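Local structure of activating signal cointegrator 1 complex subunit 2 (Homo sapiens, 6YXQ) at residues B[37-41]-B[69-73]; B[76-82]-B[133-139]. The protein binds polyubiquitin chains and recruits ASCC3 and ALKBH3 to sites of DNA damage, and also takes part in the rescue of stalled ribosomes. All coordinates share one frame; numbering follows the deposited sequence.

Contact 1. Residues B[37-41]-B[69-73]; sequences ADRYF and DLDWL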
loop_
_atom_site.group_PDB
_atom_site.type_symbol
_atom_site.label_atom_id
_atom_site.label_comp_id
_atom_site.label_asym_id
_atom_site.label_seq_id
_atom_site.Cartn_x
_atom_site.Cartn_y
_atom_site.Cartn_z
ATOM N N ALA B 37 -22.824 0.665 6.844
ATOM C CA ALA B 37 -22.725 -0.099 8.076
ATOM C C ALA B 37 -22.006 0.713 9.150
ATOM O O ALA B 37 -21.255 1.649 8.865
ATOM C CB ALA B 37 -21.997 -1.420 7.837
ATOM N N ASP B 38 -22.247 0.340 10.402
ATOM C CA ASP B 38 -21.663 1.050 11.529
ATOM C C ASP B 38 -20.313 0.486 11.945
ATOM O O ASP B 38 -19.853 0.772 13.056
ATOM C CB ASP B 38 -22.619 1.035 12.726
ATOM C CG ASP B 38 -22.532 2.307 13.554
ATOM O OD1 ASP B 38 -21.627 2.409 14.412
ATOM O OD2 ASP B 38 -23.368 3.208 13.338
ATOM N N ARG B 39 -19.666 -0.294 11.085
ATOM C CA ARG B 39 -18.374 -0.870 11.436
ATOM C C ARG B 39 -17.325 0.227 11.566
ATOM O O ARG B 39 -17.046 0.952 10.606
ATOM C CB ARG B 39 -17.931 -1.891 10.397
ATOM C CG ARG B 39 -16.657 -2.606 10.795
ATOM C CD ARG B 39 -16.492 -3.863 9.982
ATOM N NE ARG B 39 -16.214 -5.062 10.761
ATOM C CZ ARG B 39 -16.994 -6.134 10.763
ATOM N NH1 ARG B 39 -16.671 -7.195 11.487
ATOM N NH2 ARG B 39 -18.109 -6.137 10.044
ATOM N N TYR B 40 -16.742 0.334 12.751
ATOM C CA TYR B 40 -15.642 1.253 12.977
ATOM C C TYR B 40 -14.369 0.724 12.325
ATOM O O TYR B 40 -14.148 -0.486 12.232
ATOM C CB TYR B 40 -15.436 1.420 14.476
ATOM C CG TYR B 40 -14.598 2.581 14.920
ATOM C CD1 TYR B 40 -15.142 3.854 15.040
ATOM C CD2 TYR B 40 -13.273 2.392 15.280
ATOM C CE1 TYR B 40 -14.371 4.915 15.475
ATOM C CE2 TYR B 40 -12.498 3.441 15.710
ATOM C CZ TYR B 40 -13.045 4.701 15.803
ATOM O OH TYR B 40 -12.263 5.742 16.246
ATOM N N PHE B 41 -13.527 1.648 11.871
ATOM C CA PHE B 41 -12.232 1.331 11.283
ATOM C C PHE B 41 -11.144 2.040 12.077
ATOM O O PHE B 41 -11.204 3.262 12.255
ATOM C CB PHE B 41 -12.162 1.772 9.820
ATOM C CG PHE B 41 -12.722 0.779 8.849
ATOM C CD1 PHE B 41 -14.078 0.760 8.555
ATOM C CD2 PHE B 41 -11.887 -0.116 8.204
ATOM C CE1 PHE B 41 -14.594 -0.152 7.647
ATOM C CE2 PHE B 41 -12.394 -1.024 7.294
ATOM C CZ PHE B 41 -13.750 -1.046 7.018
ATOM N N ASP B 69 -11.784 -6.185 9.303
ATOM C CA ASP B 69 -12.682 -5.223 8.676
ATOM C C ASP B 69 -12.535 -5.237 7.156
ATOM O O ASP B 69 -13.531 -5.161 6.428
ATOM C CB ASP B 69 -12.425 -3.828 9.236
ATOM C CG ASP B 69 -12.730 -3.729 10.717
ATOM O OD1 ASP B 69 -13.611 -4.468 11.206
ATOM O OD2 ASP B 69 -12.089 -2.902 11.393
ATOM N N LEU B 70 -11.305 -5.362 6.657
ATOM C CA LEU B 70 -11.107 -5.323 5.210
ATOM C C LEU B 70 -11.601 -6.602 4.544
ATOM O O LEU B 70 -12.136 -6.562 3.429
ATOM C CB LEU B 70 -9.634 -5.078 4.892
ATOM C CG LEU B 70 -9.088 -3.652 5.009
ATOM C CD1 LEU B 70 -7.573 -3.642 4.939
ATOM C CD2 LEU B 70 -9.665 -2.775 3.921
ATOM N N ASP B 71 -11.425 -7.748 5.205
ATOM C CA ASP B 71 -11.997 -8.993 4.701
ATOM C C ASP B 71 -13.505 -8.860 4.540
ATOM O O ASP B 71 -14.075 -9.223 3.500
ATOM C CB ASP B 71 -11.659 -10.142 5.651
ATOM C CG ASP B 71 -10.236 -10.645 5.491
ATOM O OD1 ASP B 71 -9.604 -10.356 4.452
ATOM O OD2 ASP B 71 -9.755 -11.341 6.411
ATOM N N TRP B 72 -14.165 -8.310 5.563
ATOM C CA TRP B 72 -15.615 -8.133 5.502
ATOM C C TRP B 72 -16.009 -7.141 4.413
ATOM O O TRP B 72 -17.010 -7.336 3.707
ATOM C CB TRP B 72 -16.123 -7.668 6.862
ATOM C CG TRP B 72 -17.457 -7.024 6.829
ATOM C CD1 TRP B 72 -18.665 -7.648 6.792
ATOM C CD2 TRP B 72 -17.730 -5.618 6.840
ATOM N NE1 TRP B 72 -19.677 -6.719 6.778
ATOM C CE2 TRP B 72 -19.128 -5.465 6.805
ATOM C CE3 TRP B 72 -16.928 -4.476 6.855
ATOM C CZ2 TRP B 72 -19.743 -4.215 6.800
ATOM C CZ3 TRP B 72 -17.542 -3.231 6.857
ATOM C CH2 TRP B 72 -18.932 -3.113 6.829
ATOM N N LEU B 73 -15.233 -6.064 4.276
ATOM C CA LEU B 73 -15.484 -5.063 3.248
ATOM C C LEU B 73 -15.415 -5.666 1.851
ATOM O O LEU B 73 -16.226 -5.329 0.979
ATOM C CB LEU B 73 -14.468 -3.935 3.393
ATOM C CG LEU B 73 -14.713 -2.677 2.579
ATOM C CD1 LEU B 73 -15.785 -1.845 3.252
ATOM C CD2 LEU B 73 -13.419 -1.904 2.446
#
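F41 and A37 meet the W72 indole at its edge, where an extended loop runs along the C-terminal turns of helix 53-75 in the helical part of ASCC2 that binds ASCC3. The A37 methyl CB sits 3.6 Å from CH2 of W72, and F41 CE1 approaches CZ3 of the same ring at 4.3 Å. F41 also turns its CE2 to D69 CB, 3.4 Å away, with the D69 carboxylate over one face of the phenyl ring, toward its rim and steeply inclined to it. Over one face of the indole runs R39: its CD lies over the rim at CE3 and CZ3, its NH2 comes down over CD2 and CG of W72, and R39 CZ lies 4.3 Å from the centroid of the five-membered ring, a cation-pi contact with planes inclined by 38°. With an alanine at W72, the R39 guanidinium would probably lose its aromatic floor and the A37 methyl its apolar partner. At the polar edge, D69 OD1 forms a salt bridge with K36 of the ASCC3 chain, and R39 NH1 bonds to its Q43 O. A bend at chi3 (-130°) lets R39 NE make a bent salt-bridge hydrogen bond to D69 OD1, 2.7 Å long, on the carboxylate's anti side and 33° out of plane.

Contact 2. Residues B[76-82]-B[133-139]; sequences LPHDKFW and RMSTHKE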
loop_
_atom_site.group_PDB
_atom_site.type_symbol
_atom_site.label_atom_id
_atom_site.label_comp_id
_atom_site.label_asym_id
_atom_site.label_seq_id
_atom_site.Cartn_x
_atom_site.Cartn_y
_atom_site.Cartn_z
ATOM N N LEU B 76 -18.567 -7.706 1.200
ATOM C CA LEU B 76 -19.767 -6.897 0.968
ATOM C C LEU B 76 -20.216 -6.872 -0.494
ATOM O O LEU B 76 -19.419 -7.144 -1.402
ATOM C CB LEU B 76 -19.533 -5.464 1.452
ATOM C CG LEU B 76 -19.575 -5.247 2.962
ATOM C CD1 LEU B 76 -19.167 -3.829 3.300
ATOM C CD2 LEU B 76 -20.946 -5.555 3.517
ATOM N N PRO B 77 -21.482 -6.568 -0.760
ATOM C CA PRO B 77 -21.952 -6.460 -2.144
ATOM C C PRO B 77 -21.599 -5.106 -2.745
ATOM O O PRO B 77 -21.154 -4.184 -2.061
ATOM C CB PRO B 77 -23.474 -6.632 -2.032
ATOM C CG PRO B 77 -23.738 -7.032 -0.613
ATOM C CD PRO B 77 -22.594 -6.534 0.200
ATOM N N HIS B 78 -21.814 -5.004 -4.058
ATOM C CA HIS B 78 -21.423 -3.793 -4.771
ATOM C C HIS B 78 -22.109 -2.564 -4.189
ATOM O O HIS B 78 -21.461 -1.537 -3.957
ATOM C CB HIS B 78 -21.736 -3.935 -6.259
ATOM C CG HIS B 78 -21.311 -2.758 -7.083
ATOM N ND1 HIS B 78 -22.094 -1.634 -7.239
ATOM C CD2 HIS B 78 -20.184 -2.531 -7.801
ATOM C CE1 HIS B 78 -21.469 -0.766 -8.014
ATOM N NE2 HIS B 78 -20.308 -1.287 -8.369
ATOM N N ASP B 79 -23.412 -2.655 -3.919
ATOM C CA ASP B 79 -24.140 -1.485 -3.440
ATOM C C ASP B 79 -23.683 -1.090 -2.040
ATOM O O ASP B 79 -23.413 0.087 -1.774
ATOM C CB ASP B 79 -25.650 -1.745 -3.470
ATOM C CG ASP B 79 -26.027 -3.102 -2.906
ATOM O OD1 ASP B 79 -25.504 -4.123 -3.399
ATOM O OD2 ASP B 79 -26.852 -3.143 -1.969
ATOM N N LYS B 80 -23.565 -2.065 -1.137
ATOM C CA LYS B 80 -23.233 -1.749 0.248
ATOM C C LYS B 80 -21.750 -1.446 0.438
ATOM O O LYS B 80 -21.399 -0.634 1.304
ATOM C CB LYS B 80 -23.684 -2.889 1.168
ATOM C CG LYS B 80 -25.140 -3.306 0.928
ATOM C CD LYS B 80 -25.520 -4.601 1.647
ATOM C CE LYS B 80 -26.401 -5.512 0.775
ATOM N NZ LYS B 80 -27.749 -4.984 0.429
ATOM N N PHE B 81 -20.875 -2.061 -0.364
ATOM C CA PHE B 81 -19.453 -1.729 -0.302
ATOM C C PHE B 81 -19.216 -0.281 -0.699
ATOM O O PHE B 81 -18.448 0.440 -0.050
ATOM C CB PHE B 81 -18.644 -2.660 -1.209
ATOM C CG PHE B 81 -17.277 -2.130 -1.567
ATOM C CD1 PHE B 81 -16.214 -2.261 -0.686
ATOM C CD2 PHE B 81 -17.051 -1.510 -2.788
ATOM C CE1 PHE B 81 -14.952 -1.778 -1.012
ATOM C CE2 PHE B 81 -15.794 -1.022 -3.116
ATOM C CZ PHE B 81 -14.742 -1.161 -2.228
ATOM N N TRP B 82 -19.864 0.158 -1.778
ATOM C CA TRP B 82 -19.682 1.531 -2.231
ATOM C C TRP B 82 -20.286 2.521 -1.244
ATOM O O TRP B 82 -19.705 3.586 -0.994
ATOM C CB TRP B 82 -20.280 1.699 -3.626
ATOM C CG TRP B 82 -19.299 1.388 -4.713
ATOM C CD1 TRP B 82 -19.301 0.299 -5.537
ATOM C CD2 TRP B 82 -18.164 2.175 -5.089
ATOM N NE1 TRP B 82 -18.239 0.362 -6.405
ATOM C CE2 TRP B 82 -17.524 1.505 -6.151
ATOM C CE3 TRP B 82 -17.628 3.386 -4.635
ATOM C CZ2 TRP B 82 -16.375 2.003 -6.764
ATOM C CZ3 TRP B 82 -16.486 3.879 -5.243
ATOM C CH2 TRP B 82 -15.873 3.189 -6.295
ATOM N N ARG B 133 -11.172 -2.574 -6.417
ATOM C CA ARG B 133 -12.622 -2.435 -6.448
ATOM C C ARG B 133 -13.027 -0.987 -6.664
ATOM O O ARG B 133 -13.933 -0.700 -7.455
ATOM C CB ARG B 133 -13.247 -2.972 -5.162
ATOM C CG ARG B 133 -14.678 -3.415 -5.363
ATOM C CD ARG B 133 -15.208 -4.213 -4.195
ATOM N NE ARG B 133 -16.538 -4.726 -4.493
ATOM C CZ ARG B 133 -17.343 -5.282 -3.597
ATOM N NH1 ARG B 133 -16.951 -5.397 -2.335
ATOM N NH2 ARG B 133 -18.538 -5.721 -3.964
HETATM N N MSE B 134 -12.356 -0.064 -5.986
HETATM C CA MSE B 134 -12.730 1.344 -6.115
HETATM C C MSE B 134 -12.265 1.976 -7.424
HETATM O O MSE B 134 -12.866 2.935 -7.905
HETATM C CB MSE B 134 -12.192 2.145 -4.943
HETATM C CG MSE B 134 -12.723 1.699 -3.609
HETATM SE SE MSE B 134 -12.164 2.930 -2.208
HETATM C CE MSE B 134 -10.373 2.304 -1.894
ATOM N N SER B 135 -11.189 1.443 -8.001
ATOM C CA SER B 135 -10.748 1.925 -9.304
ATOM C C SER B 135 -11.667 1.447 -10.417
ATOM O O SER B 135 -11.787 2.117 -11.447
ATOM C CB SER B 135 -9.317 1.473 -9.569
ATOM O OG SER B 135 -9.253 0.060 -9.599
ATOM N N THR B 136 -12.313 0.294 -10.237
ATOM C CA THR B 136 -13.230 -0.217 -11.253
ATOM C C THR B 136 -14.585 0.469 -11.145
ATOM O O THR B 136 -15.175 0.528 -10.062
ATOM C CB THR B 136 -13.413 -1.729 -11.115
ATOM O OG1 THR B 136 -12.170 -2.346 -10.748
ATOM C CG2 THR B 136 -13.917 -2.324 -12.433
ATOM N N HIS B 137 -15.088 0.979 -12.269
ATOM C CA HIS B 137 -16.430 1.549 -12.317
ATOM C C HIS B 137 -17.455 0.585 -12.896
ATOM O O HIS B 137 -18.649 0.906 -12.918
ATOM C CB HIS B 137 -16.439 2.862 -13.117
ATOM C CG HIS B 137 -16.088 2.704 -14.565
ATOM N ND1 HIS B 137 -14.905 2.136 -14.989
ATOM C CD2 HIS B 137 -16.756 3.061 -15.688
ATOM C CE1 HIS B 137 -14.865 2.139 -16.309
ATOM N NE2 HIS B 137 -15.977 2.694 -16.759
ATOM N N LYS B 138 -17.020 -0.589 -13.355
ATOM C CA LYS B 138 -17.895 -1.599 -13.944
ATOM C C LYS B 138 -17.548 -2.949 -13.304
ATOM O O LYS B 138 -16.899 -3.786 -13.934
ATOM C CB LYS B 138 -17.732 -1.649 -15.469
ATOM C CG LYS B 138 -17.902 -0.311 -16.188
ATOM C CD LYS B 138 -19.340 0.166 -16.122
ATOM C CE LYS B 138 -19.651 1.352 -17.027
ATOM N NZ LYS B 138 -20.643 0.993 -18.083
ATOM N N GLU B 139 -17.969 -3.150 -12.047
ATOM C CA GLU B 139 -17.673 -4.410 -11.368
ATOM C C GLU B 139 -18.207 -5.598 -12.161
ATOM O O GLU B 139 -17.516 -6.615 -12.300
ATOM C CB GLU B 139 -18.239 -4.403 -9.945
ATOM C CG GLU B 139 -17.698 -5.534 -9.066
ATOM C CD GLU B 139 -17.801 -5.247 -7.570
ATOM O OE1 GLU B 139 -18.137 -6.177 -6.806
ATOM O OE2 GLU B 139 -17.534 -4.100 -7.157
HETATM O O HOH W 1 -16.803 -1.811 -8.084
#
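L76 O, at the turn between helices 53-75 and 78-87, is gripped end-on by R133: NH2 at 3.1 Å and NH1 at 3.2 Å both donate to this one carbonyl oxygen, from the same face and above the carbonyl plane. P77, the N-cap residue of helix 78-87, brings its carbonyl carbon close to R133 NH2. One residue on, H78 offers a ring edge, its CD2 lying 3.1 Å from E139 OE2. That carboxylate holds R133 side-on, NE to OE2 in a nearly straight bond (167°) and NH2 to OE1, so carbonyl and carboxylate together fix the guanidinium's rotation. F81, its chi1 of 161° swinging the ring away from the backbone N, lies beneath this arginine. The guanidinium is stacked off-centre on the phenyl ring, planes 15° apart, while R133 CD makes a CH-pi contact 3.5 Å from the F81 ring centroid; F81 CZ also touches CG of M134, a selenomethionine here. W82 ends the segment, bringing CH2 edge-on to M134 O at 3.4 Å, and its NE1 donates to a water that also lies within hydrogen-bonding distance of R133 O and E139 OE2. The contact thus joins the start of helix 78-87 to the C-terminal end of helix 114-135 and the loop after it, with helix 147-156 packed against W82 and F167 of the ASCC3 chain against R133 and E139.

In the fold
From the N terminus, the chain leaves the hairpin of strands 14-18 and 25-29, passes through 37-41 and enters helix 53-75; contact 1 closes this first loop by bringing 69-73, near the end of that helix, back onto the incoming segment. After the turn into helix 78-87 the second loop opens, and contact 2 closes it some fifty residues later at the end of helix 114-135 and the loop that follows. The two are in series, neither nested nor crossed, with centres about 14 Å apart, and they touch where L73 O packs against F81 and R133. Together they tie the N-terminal loop and helices 53-75, 78-87 and 114-135 into one block, and both border the ASCC3 chain.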